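Local structure of dipicolinate synthase, B chain (Bacillus cereus, 3MCU) at residues R37-Y42 with K68-I73; S99-A104 with M142-T147; V168-L173 with V192-Y197. The protein probably acts together with its partner subunit DpaA to convert dihydrodipicolinate to dipicolinate, the NADP-linked oxidation that supplies this compound to spores. All coordinates share one frame; numbering follows the deposited sequence.

Contact 1 (R37-Y42 with K68-I73). With PO4 (phosphate ion), chain J.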
loop_
_atom_site.group_PDB
_atom_site.type_symbol
_atom_site.label_atom_id
_atom_site.label_comp_id
_atom_site.label_asym_id
_atom_site.label_seq_id
_atom_site.Cartn_x
_atom_site.Cartn_y
_atom_site.Cartn_z
ATOM N N ARG D 37 22.848 -13.264 -21.469
ATOM C CA ARG D 37 22.464 -12.067 -22.223
ATOM C C ARG D 37 22.533 -10.823 -21.349
ATOM O O ARG D 37 21.684 -10.623 -20.477
ATOM C CB ARG D 37 21.046 -12.174 -22.821
ATOM C CG ARG D 37 20.521 -13.579 -23.086
ATOM C CD ARG D 37 20.938 -14.195 -24.426
ATOM N NE ARG D 37 20.501 -13.437 -25.597
ATOM C CZ ARG D 37 20.199 -13.959 -26.787
ATOM N NH1 ARG D 37 20.235 -15.270 -26.998
ATOM N NH2 ARG D 37 19.850 -13.152 -27.772
ATOM N N PRO D 38 23.538 -9.973 -21.583
ATOM C CA PRO D 38 23.688 -8.762 -20.761
ATOM C C PRO D 38 22.625 -7.708 -21.061
ATOM O O PRO D 38 22.248 -7.500 -22.212
ATOM C CB PRO D 38 25.075 -8.228 -21.151
ATOM C CG PRO D 38 25.738 -9.343 -21.904
ATOM C CD PRO D 38 24.635 -10.120 -22.552
ATOM N N VAL D 39 22.160 -7.050 -20.007
ATOM C CA VAL D 39 21.215 -5.951 -20.129
ATOM C C VAL D 39 21.751 -4.759 -19.336
ATOM O O VAL D 39 22.024 -4.867 -18.137
ATOM C CB VAL D 39 19.826 -6.361 -19.592
ATOM C CG1 VAL D 39 18.789 -5.283 -19.881
ATOM C CG2 VAL D 39 19.398 -7.686 -20.203
ATOM N N VAL D 40 21.934 -3.633 -20.012
ATOM C CA VAL D 40 22.431 -2.434 -19.340
ATOM C C VAL D 40 21.368 -1.348 -19.316
ATOM O O VAL D 40 20.758 -1.031 -20.344
ATOM C CB VAL D 40 23.713 -1.882 -20.000
ATOM C CG1 VAL D 40 24.823 -2.897 -19.911
ATOM C CG2 VAL D 40 23.457 -1.529 -21.452
ATOM N N SER D 41 21.140 -0.780 -18.138
ATOM C CA SER D 41 20.126 0.264 -17.990
ATOM C C SER D 41 20.630 1.627 -18.489
ATOM O O SER D 41 19.912 2.633 -18.408
ATOM C CB SER D 41 19.623 0.345 -16.541
ATOM O OG SER D 41 20.641 0.785 -15.657
ATOM N N TYR D 42 21.859 1.654 -19.005
ATOM C CA TYR D 42 22.352 2.811 -19.761
ATOM C C TYR D 42 22.653 2.473 -21.227
ATOM O O TYR D 42 23.307 1.472 -21.529
ATOM C CB TYR D 42 23.553 3.475 -19.070
ATOM C CG TYR D 42 23.145 4.125 -17.771
ATOM C CD1 TYR D 42 21.907 4.754 -17.660
ATOM C CD2 TYR D 42 23.977 4.099 -16.656
ATOM C CE1 TYR D 42 21.506 5.340 -16.476
ATOM C CE2 TYR D 42 23.591 4.686 -15.463
ATOM C CZ TYR D 42 22.349 5.306 -15.378
ATOM O OH TYR D 42 21.946 5.897 -14.198
ATOM N N LYS D 68 25.764 -8.802 -27.809
ATOM C CA LYS D 68 25.687 -7.367 -27.612
ATOM C C LYS D 68 24.732 -7.118 -26.458
ATOM O O LYS D 68 23.682 -7.747 -26.365
ATOM C CB LYS D 68 25.192 -6.675 -28.883
ATOM C CG LYS D 68 23.873 -7.232 -29.414
ATOM C CD LYS D 68 23.996 -8.685 -29.877
ATOM C CE LYS D 68 22.632 -9.379 -29.866
ATOM N NZ LYS D 68 22.718 -10.811 -30.276
ATOM N N ALA D 69 25.116 -6.223 -25.560
ATOM C CA ALA D 69 24.270 -5.887 -24.425
ATOM C C ALA D 69 22.977 -5.256 -24.899
ATOM O O ALA D 69 22.971 -4.420 -25.799
ATOM C CB ALA D 69 24.995 -4.946 -23.478
ATOM N N ILE D 70 21.873 -5.667 -24.298
ATOM C CA ILE D 70 20.608 -5.012 -24.575
ATOM C C ILE D 70 20.658 -3.679 -23.836
ATOM O O ILE D 70 21.038 -3.629 -22.662
ATOM C CB ILE D 70 19.413 -5.908 -24.175
ATOM C CG1 ILE D 70 19.309 -7.080 -25.168
ATOM C CG2 ILE D 70 18.116 -5.116 -24.138
ATOM C CD1 ILE D 70 18.393 -8.208 -24.735
ATOM N N ASN D 71 20.334 -2.597 -24.541
ATOM C CA ASN D 71 20.542 -1.254 -24.010
ATOM C C ASN D 71 19.419 -0.295 -24.367
ATOM O O ASN D 71 19.593 0.917 -24.322
ATOM C CB ASN D 71 21.870 -0.684 -24.503
ATOM C CG ASN D 71 21.942 -0.605 -26.016
ATOM O OD1 ASN D 71 20.969 -0.888 -26.712
ATOM N ND2 ASN D 71 23.100 -0.210 -26.534
ATOM N N SER D 72 18.271 -0.844 -24.732
ATOM C CA SER D 72 17.076 -0.039 -24.915
ATOM C C SER D 72 15.862 -0.841 -24.494
ATOM O O SER D 72 15.854 -2.084 -24.551
ATOM C CB SER D 72 16.926 0.418 -26.368
ATOM O OG SER D 72 16.627 -0.669 -27.220
ATOM N N ILE D 73 14.841 -0.123 -24.061
ATOM C CA ILE D 73 13.580 -0.733 -23.685
ATOM C C ILE D 73 13.022 -1.576 -24.830
ATOM O O ILE D 73 12.497 -2.661 -24.611
ATOM C CB ILE D 73 12.573 0.356 -23.238
ATOM C CG1 ILE D 73 13.145 1.115 -22.033
ATOM C CG2 ILE D 73 11.225 -0.249 -22.917
ATOM C CD1 ILE D 73 12.358 2.354 -21.624
HETATM P P PO4 J . 19.068 3.200 -11.897
HETATM O O1 PO4 J . 19.706 2.193 -12.846
HETATM O O2 PO4 J . 19.842 3.317 -10.602
HETATM O O3 PO4 J . 19.014 4.543 -12.601
HETATM O O4 PO4 J . 17.673 2.779 -11.529
HETATM O O HOH W 1 22.246 -9.411 -24.548
#
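Val40 has CG1 anti to its carbonyl carbon (chi1 -62°), which sets its two methyls against different residues of 68-73. CG2 lies between the backbone N and the carbonyl carbon and comes within 3.5 Å of Asn71 CB. These two side chains run alongside each other. The other methyl, CG1, meets Ala69 CB at 4.1 Å. Ala69 CB also touches the ring of Pro38, 4.0 Å from Pro38 CB.

The backbones run in roughly the same direction and form a single parallel bridge, Val39 with Ile70. Ile70 grips the strand with both its N-H and its carbonyl. Its N donates to Pro38 O at 2.8 Å, with an N-H...O angle of 164°. The second bond, Val40 N to Ile70 O, is straighter, at 169°. A water donates to both Pro38 O and Lys68 O, so Pro38 O receives two hydrogen bonds. Val39 hydrogen-bonds through its backbone to Phe10 and Phe12 of strand 7-12. The segment 68-73 therefore lies along the other edge of strand 35-40, as a short irregular extension at the edge of the mixed sheet. Helix 57-65 packs on Pro38 through Ile61 and Thr65.

Past the strand end, Ser41 OG donates a long bond to phosphate O1 (3.3 Å); OG also has a weak bond with Phe12 O. Gly14, Thr94, Asn96 and Ser97 complete the site of this ion, which probably came from the crystallisation liquor. Its place at the strand ends is consistent with the flavin phosphate site of related flavoproteins.

At the far end Arg37 NH2 and Lys68 NZ are 4.5 Å apart. Arg37 is salt-bridged to Glu35, which probably offsets this like-charge approach. The join rests on two backbone hydrogen bonds and small apolar contacts; no side-chain polar bond crosses it.

Contact 2 (S99-A104 with M142-T147)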
loop_
_atom_site.group_PDB
_atom_site.type_symbol
_atom_site.label_atom_id
_atom_site.label_comp_id
_atom_site.label_asym_id
_atom_site.label_seq_id
_atom_site.Cartn_x
_atom_site.Cartn_y
_atom_site.Cartn_z
ATOM N N SER D 99 12.552 -0.001 -6.223
ATOM C CA SER D 99 11.294 0.696 -6.055
ATOM C C SER D 99 10.493 0.660 -7.343
ATOM O O SER D 99 9.298 0.371 -7.331
ATOM C CB SER D 99 11.544 2.149 -5.647
ATOM O OG SER D 99 10.331 2.880 -5.690
ATOM N N LYS D 100 11.149 0.950 -8.458
ATOM C CA LYS D 100 10.469 0.922 -9.748
ATOM C C LYS D 100 9.968 -0.492 -10.103
ATOM O O LYS D 100 8.816 -0.668 -10.520
ATOM C CB LYS D 100 11.369 1.503 -10.845
ATOM C CG LYS D 100 11.442 3.043 -10.841
ATOM C CD LYS D 100 12.592 3.574 -11.707
ATOM C CE LYS D 100 12.444 5.077 -11.942
ATOM N NZ LYS D 100 13.743 5.809 -12.078
ATOM N N PHE D 101 10.829 -1.494 -9.926
ATOM C CA PHE D 101 10.438 -2.889 -10.118
ATOM C C PHE D 101 9.205 -3.225 -9.267
ATOM O O PHE D 101 8.210 -3.730 -9.791
ATOM C CB PHE D 101 11.606 -3.834 -9.781
ATOM C CG PHE D 101 11.379 -5.265 -10.206
ATOM C CD1 PHE D 101 10.706 -5.555 -11.375
ATOM C CD2 PHE D 101 11.859 -6.309 -9.446
ATOM C CE1 PHE D 101 10.497 -6.853 -11.766
ATOM C CE2 PHE D 101 11.663 -7.614 -9.833
ATOM C CZ PHE D 101 10.984 -7.893 -10.986
ATOM N N ALA D 102 9.257 -2.939 -7.966
ATOM C CA ALA D 102 8.136 -3.276 -7.066
ATOM C C ALA D 102 6.832 -2.630 -7.504
ATOM O O ALA D 102 5.757 -3.169 -7.260
ATOM C CB ALA D 102 8.433 -2.870 -5.646
ATOM N N ASN D 103 6.933 -1.466 -8.133
ATOM C CA ASN D 103 5.747 -0.743 -8.575
ATOM C C ASN D 103 5.371 -1.029 -10.030
ATOM O O ASN D 103 4.414 -0.467 -10.546
ATOM C CB ASN D 103 5.913 0.759 -8.335
ATOM C CG ASN D 103 5.865 1.115 -6.866
ATOM O OD1 ASN D 103 6.860 1.558 -6.288
ATOM N ND2 ASN D 103 4.719 0.890 -6.240
ATOM N N ALA D 104 6.123 -1.920 -10.674
ATOM C CA ALA D 104 5.843 -2.332 -12.050
ATOM C C ALA D 104 6.048 -1.211 -13.077
ATOM O O ALA D 104 5.329 -1.126 -14.059
ATOM C CB ALA D 104 4.434 -2.921 -12.168
HETATM N N MSE D 142 9.931 -6.010 0.665
HETATM C CA MSE D 142 9.042 -7.074 1.131
HETATM C C MSE D 142 7.927 -7.405 0.165
HETATM O O MSE D 142 7.456 -8.538 0.157
HETATM C CB MSE D 142 8.457 -6.761 2.509
HETATM C CG MSE D 142 9.480 -6.871 3.623
HETATM SE SE MSE D 142 10.357 -8.615 3.632
HETATM C CE MSE D 142 11.048 -8.480 5.471
ATOM N N ARG D 143 7.501 -6.434 -0.641
ATOM C CA ARG D 143 6.437 -6.689 -1.607
ATOM C C ARG D 143 6.986 -7.677 -2.640
ATOM O O ARG D 143 6.328 -8.660 -2.994
ATOM C CB ARG D 143 5.918 -5.382 -2.263
ATOM C CG ARG D 143 4.876 -5.605 -3.388
ATOM C CD ARG D 143 4.245 -4.286 -3.909
ATOM N NE ARG D 143 3.872 -3.425 -2.790
ATOM C CZ ARG D 143 4.414 -2.230 -2.525
ATOM N NH1 ARG D 143 5.342 -1.696 -3.325
ATOM N NH2 ARG D 143 4.009 -1.553 -1.459
ATOM N N LEU D 144 8.216 -7.431 -3.078
ATOM C CA LEU D 144 8.914 -8.317 -4.007
ATOM C C LEU D 144 9.188 -9.697 -3.407
ATOM O O LEU D 144 8.912 -10.727 -4.038
ATOM C CB LEU D 144 10.227 -7.684 -4.461
ATOM C CG LEU D 144 10.082 -6.421 -5.314
ATOM C CD1 LEU D 144 11.413 -5.669 -5.462
ATOM C CD2 LEU D 144 9.494 -6.765 -6.668
HETATM N N MSE D 145 9.740 -9.721 -2.199
HETATM C CA MSE D 145 9.996 -10.981 -1.500
HETATM C C MSE D 145 8.755 -11.850 -1.557
HETATM O O MSE D 145 8.857 -13.059 -1.713
HETATM C CB MSE D 145 10.342 -10.748 -0.026
HETATM C CG MSE D 145 11.824 -10.732 0.321
HETATM SE SE MSE D 145 12.641 -12.521 0.310
HETATM C CE MSE D 145 11.331 -13.479 1.378
ATOM N N ALA D 146 7.586 -11.237 -1.385
ATOM C CA ALA D 146 6.337 -12.002 -1.326
ATOM C C ALA D 146 5.752 -12.410 -2.692
ATOM O O ALA D 146 4.808 -13.179 -2.738
ATOM C CB ALA D 146 5.255 -11.222 -0.509
ATOM N N THR D 147 6.321 -11.907 -3.786
ATOM C CA THR D 147 5.730 -12.004 -5.136
ATOM C C THR D 147 6.124 -13.256 -5.953
ATOM O O THR D 147 7.265 -13.709 -5.906
ATOM C CB THR D 147 6.098 -10.740 -5.949
ATOM O OG1 THR D 147 5.605 -9.592 -5.251
ATOM C CG2 THR D 147 5.495 -10.787 -7.371
#
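Arg143 reaches across to Ala102 with the middle and end of its chain. CG is anti to the backbone N (chi1 175°), so the chain leaves its helix in an extended form. A bend at chi3 (-45°) then turns the guanidinium toward Ala102 and Asn103. CD lies 3.8 Å from Ala102 O, and NH1 lies 4.0 Å from Ala102 CB. NH1 also makes a weak hydrogen bond to Asn140, one turn earlier in its own helix.

Leu144 follows and is the apolar centre of the contact. Its CG sits over the methyl of Ala102, 3.9 Å from Ala102 CB. CD2 slips past this methyl and approaches the backbone, 3.8 Å from Ala102 CA. The same CD2 touches the Phe101 ring, 3.7 Å from Phe101 CD2. Leu144 slants across this ring. The small alanine lets the helices come close, with Ala102 CA and Leu144 CA 5.9 Å apart. No hydrogen bond links the segments.

Met145, a selenomethionine, turns to Phe152 and to Leu134 of the third subunit. At Ala146 the backbone hydrogen-bonds to the fourth subunit. Thr147 N bonds to Leu144 O at 2.9 Å, which ties the chain back to the preceding turn. Helix 95-102 closes in a Schellman motif, with Ala104 at positive phi. Asn103 O accepts a hydrogen bond from Ser99 OG of the second subunit.

This is a buried meeting of the C-terminal parts of helices 95-102 and 138-145. Phe101 also packs on Leu111, Ala114 and Leu118 of helix 109-118. Both helices pack on strand 150-156, where Ile150 touches Phe101 and Leu144, and Phe152 touches Leu144.

Contact 3 (V168-L173 with V192-Y197)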
loop_
_atom_site.group_PDB
_atom_site.type_symbol
_atom_site.label_atom_id
_atom_site.label_comp_id
_atom_site.label_asym_id
_atom_site.label_seq_id
_atom_site.Cartn_x
_atom_site.Cartn_y
_atom_site.Cartn_z
ATOM N N VAL D 168 22.363 -5.104 1.708
ATOM C CA VAL D 168 23.152 -5.417 0.536
ATOM C C VAL D 168 23.292 -6.933 0.480
ATOM O O VAL D 168 23.480 -7.589 1.503
ATOM C CB VAL D 168 24.564 -4.808 0.634
ATOM C CG1 VAL D 168 25.411 -5.207 -0.569
ATOM C CG2 VAL D 168 24.501 -3.279 0.758
ATOM N N ALA D 169 23.163 -7.489 -0.713
ATOM C CA ALA D 169 23.286 -8.924 -0.883
ATOM C C ALA D 169 24.738 -9.385 -0.729
ATOM O O ALA D 169 25.670 -8.622 -0.960
ATOM C CB ALA D 169 22.771 -9.325 -2.241
ATOM N N ARG D 170 24.901 -10.639 -0.330
ATOM C CA ARG D 170 26.172 -11.333 -0.475
ATOM C C ARG D 170 26.290 -11.781 -1.932
ATOM O O ARG D 170 25.815 -12.860 -2.286
ATOM C CB ARG D 170 26.226 -12.548 0.475
ATOM C CG ARG D 170 26.252 -12.195 1.977
ATOM C CD ARG D 170 26.266 -13.442 2.860
ATOM N NE ARG D 170 27.415 -14.293 2.546
ATOM C CZ ARG D 170 27.546 -15.554 2.940
ATOM N NH1 ARG D 170 28.612 -16.234 2.576
ATOM N NH2 ARG D 170 26.618 -16.132 3.697
HETATM N N MSE D 171 26.900 -10.947 -2.775
HETATM C CA MSE D 171 27.097 -11.257 -4.203
HETATM C C MSE D 171 27.688 -12.636 -4.490
HETATM O O MSE D 171 27.418 -13.237 -5.538
HETATM C CB MSE D 171 28.017 -10.227 -4.851
HETATM C CG MSE D 171 27.390 -8.889 -5.083
HETATM SE SE MSE D 171 25.989 -8.962 -6.464
HETATM C CE MSE D 171 25.755 -7.048 -6.639
ATOM N N GLU D 172 28.509 -13.122 -3.569
ATOM C CA GLU D 172 29.219 -14.372 -3.771
ATOM C C GLU D 172 28.230 -15.536 -3.810
ATOM O O GLU D 172 28.539 -16.601 -4.342
ATOM C CB GLU D 172 30.298 -14.583 -2.692
ATOM C CG GLU D 172 29.768 -14.819 -1.268
ATOM C CD GLU D 172 29.609 -13.539 -0.462
ATOM O OE1 GLU D 172 29.709 -12.429 -1.049
ATOM O OE2 GLU D 172 29.394 -13.646 0.775
ATOM N N LEU D 173 27.033 -15.323 -3.266
ATOM C CA LEU D 173 26.011 -16.356 -3.288
ATOM C C LEU D 173 25.091 -16.233 -4.506
ATOM O O LEU D 173 24.044 -16.881 -4.554
ATOM C CB LEU D 173 25.190 -16.335 -1.993
ATOM C CG LEU D 173 25.954 -16.604 -0.692
ATOM C CD1 LEU D 173 25.010 -16.683 0.496
ATOM C CD2 LEU D 173 26.785 -17.885 -0.807
ATOM N N VAL D 192 20.624 -12.513 6.395
ATOM C CA VAL D 192 21.951 -12.810 6.960
ATOM C C VAL D 192 22.669 -11.605 7.542
ATOM O O VAL D 192 22.257 -10.467 7.348
ATOM C CB VAL D 192 22.887 -13.420 5.903
ATOM C CG1 VAL D 192 22.334 -14.735 5.404
ATOM C CG2 VAL D 192 23.090 -12.455 4.757
ATOM N N GLU D 193 23.759 -11.873 8.256
ATOM C CA GLU D 193 24.613 -10.803 8.772
ATOM C C GLU D 193 25.697 -10.495 7.761
ATOM O O GLU D 193 26.821 -11.007 7.822
ATOM C CB GLU D 193 25.170 -11.141 10.156
ATOM C CG GLU D 193 24.064 -11.220 11.213
ATOM C CD GLU D 193 24.569 -11.703 12.562
ATOM O OE1 GLU D 193 25.802 -11.864 12.719
ATOM O OE2 GLU D 193 23.730 -11.921 13.468
ATOM N N LYS D 194 25.308 -9.660 6.809
ATOM C CA LYS D 194 26.128 -9.273 5.675
ATOM C C LYS D 194 27.430 -8.596 6.120
ATOM O O LYS D 194 28.464 -8.728 5.464
ATOM C CB LYS D 194 25.289 -8.350 4.783
ATOM C CG LYS D 194 26.063 -7.490 3.822
ATOM C CD LYS D 194 26.770 -8.308 2.765
ATOM C CE LYS D 194 27.437 -7.381 1.775
ATOM N NZ LYS D 194 28.094 -8.106 0.664
ATOM N N PHE D 195 27.369 -7.867 7.230
ATOM C CA PHE D 195 28.540 -7.181 7.762
ATOM C C PHE D 195 29.649 -8.179 8.191
ATOM O O PHE D 195 30.792 -7.784 8.429
ATOM C CB PHE D 195 28.151 -6.217 8.906
ATOM C CG PHE D 195 27.482 -6.891 10.072
ATOM C CD1 PHE D 195 28.234 -7.425 11.107
ATOM C CD2 PHE D 195 26.106 -7.002 10.133
ATOM C CE1 PHE D 195 27.625 -8.057 12.179
ATOM C CE2 PHE D 195 25.478 -7.629 11.209
ATOM C CZ PHE D 195 26.241 -8.158 12.234
ATOM N N ARG D 196 29.313 -9.463 8.272
ATOM C CA ARG D 196 30.324 -10.500 8.547
ATOM C C ARG D 196 30.998 -11.044 7.294
ATOM O O ARG D 196 31.755 -12.007 7.371
ATOM C CB ARG D 196 29.741 -11.669 9.333
ATOM C CG ARG D 196 29.312 -11.340 10.757
ATOM C CD ARG D 196 28.749 -12.578 11.385
ATOM N NE ARG D 196 28.527 -12.467 12.817
ATOM C CZ ARG D 196 29.461 -12.710 13.739
ATOM N NH1 ARG D 196 30.697 -13.043 13.377
ATOM N NH2 ARG D 196 29.161 -12.609 15.025
ATOM N N TYR D 197 30.718 -10.430 6.145
ATOM C CA TYR D 197 31.231 -10.919 4.868
ATOM C C TYR D 197 31.753 -9.794 3.998
ATOM O O TYR D 197 31.653 -9.849 2.788
ATOM C CB TYR D 197 30.163 -11.741 4.139
ATOM C CG TYR D 197 29.670 -12.906 4.967
ATOM C CD1 TYR D 197 28.614 -12.751 5.855
ATOM C CD2 TYR D 197 30.279 -14.158 4.881
ATOM C CE1 TYR D 197 28.173 -13.812 6.632
ATOM C CE2 TYR D 197 29.844 -15.224 5.651
ATOM C CZ TYR D 197 28.796 -15.048 6.527
ATOM O OH TYR D 197 28.358 -16.105 7.290
HETATM O O HOH W 2 29.238 -10.640 1.059
#
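Arg170 lays its guanidinium flat on the ring of Tyr197. The planes are 11° apart and the centres 3.6 Å apart, a stacked cation-pi contact. A bend at chi3 (58°) turns the end of the arginine over the ring. CD sits over the same ring face as a CH-pi donor, and it also meets Val192 CG2 at 3.8 Å. Leu173 CD1 lies against the opposite face of the guanidinium, near its rim. At the edge, Arg170 NE donates to Glu172 OE2 at 2.7 Å in a salt bridge. This bond lies in the guanidinium plane but meets the carboxylate from above its plane. It probably fixes the rotation of the stacked group.

Segment 168-173 begins in strand 167-169 and runs on past its end. That strand is antiparallel to strands 124-130 and 150-156 in the mixed sheet of this Flavoprotein-family domain. Segment 192-197, in the C-terminal tail, contains a short 3-10 turn at 194-196 and folds back on the strand end.

Lys194 and Arg170 run antiparallel alongside each other, Arg170 CG against Lys194 CD. The lysine bends at chi2 (66°) and passes along Val168 O, with CG 3.5 Å from that oxygen. CE packs on Val168 CG1 at 3.8 Å. NZ donates to Ala169 O at 3.0 Å and to a water at 2.8 Å. That water lies close to Glu172 OE1 and Tyr197 O.

From the N terminus, contact 1 comes first. It closes a loop holding helix 57-65 and ties the chain after that helix to edge strand 35-40. Contact 2 closes a second loop, which holds helix 109-118 and strand 124-130, and joins helix 95-102 to helix 138-145. Contact 3 is last, bringing the tail after helix 174-181 back to the end of strand 167-169. The three loops follow in series, with no nesting or crossing. Contacts 1 and 3 reach the same sheet on opposite sides of the chain's centre, their centres about 26 Å apart. Contacts 2 and 3 both touch the third subunit.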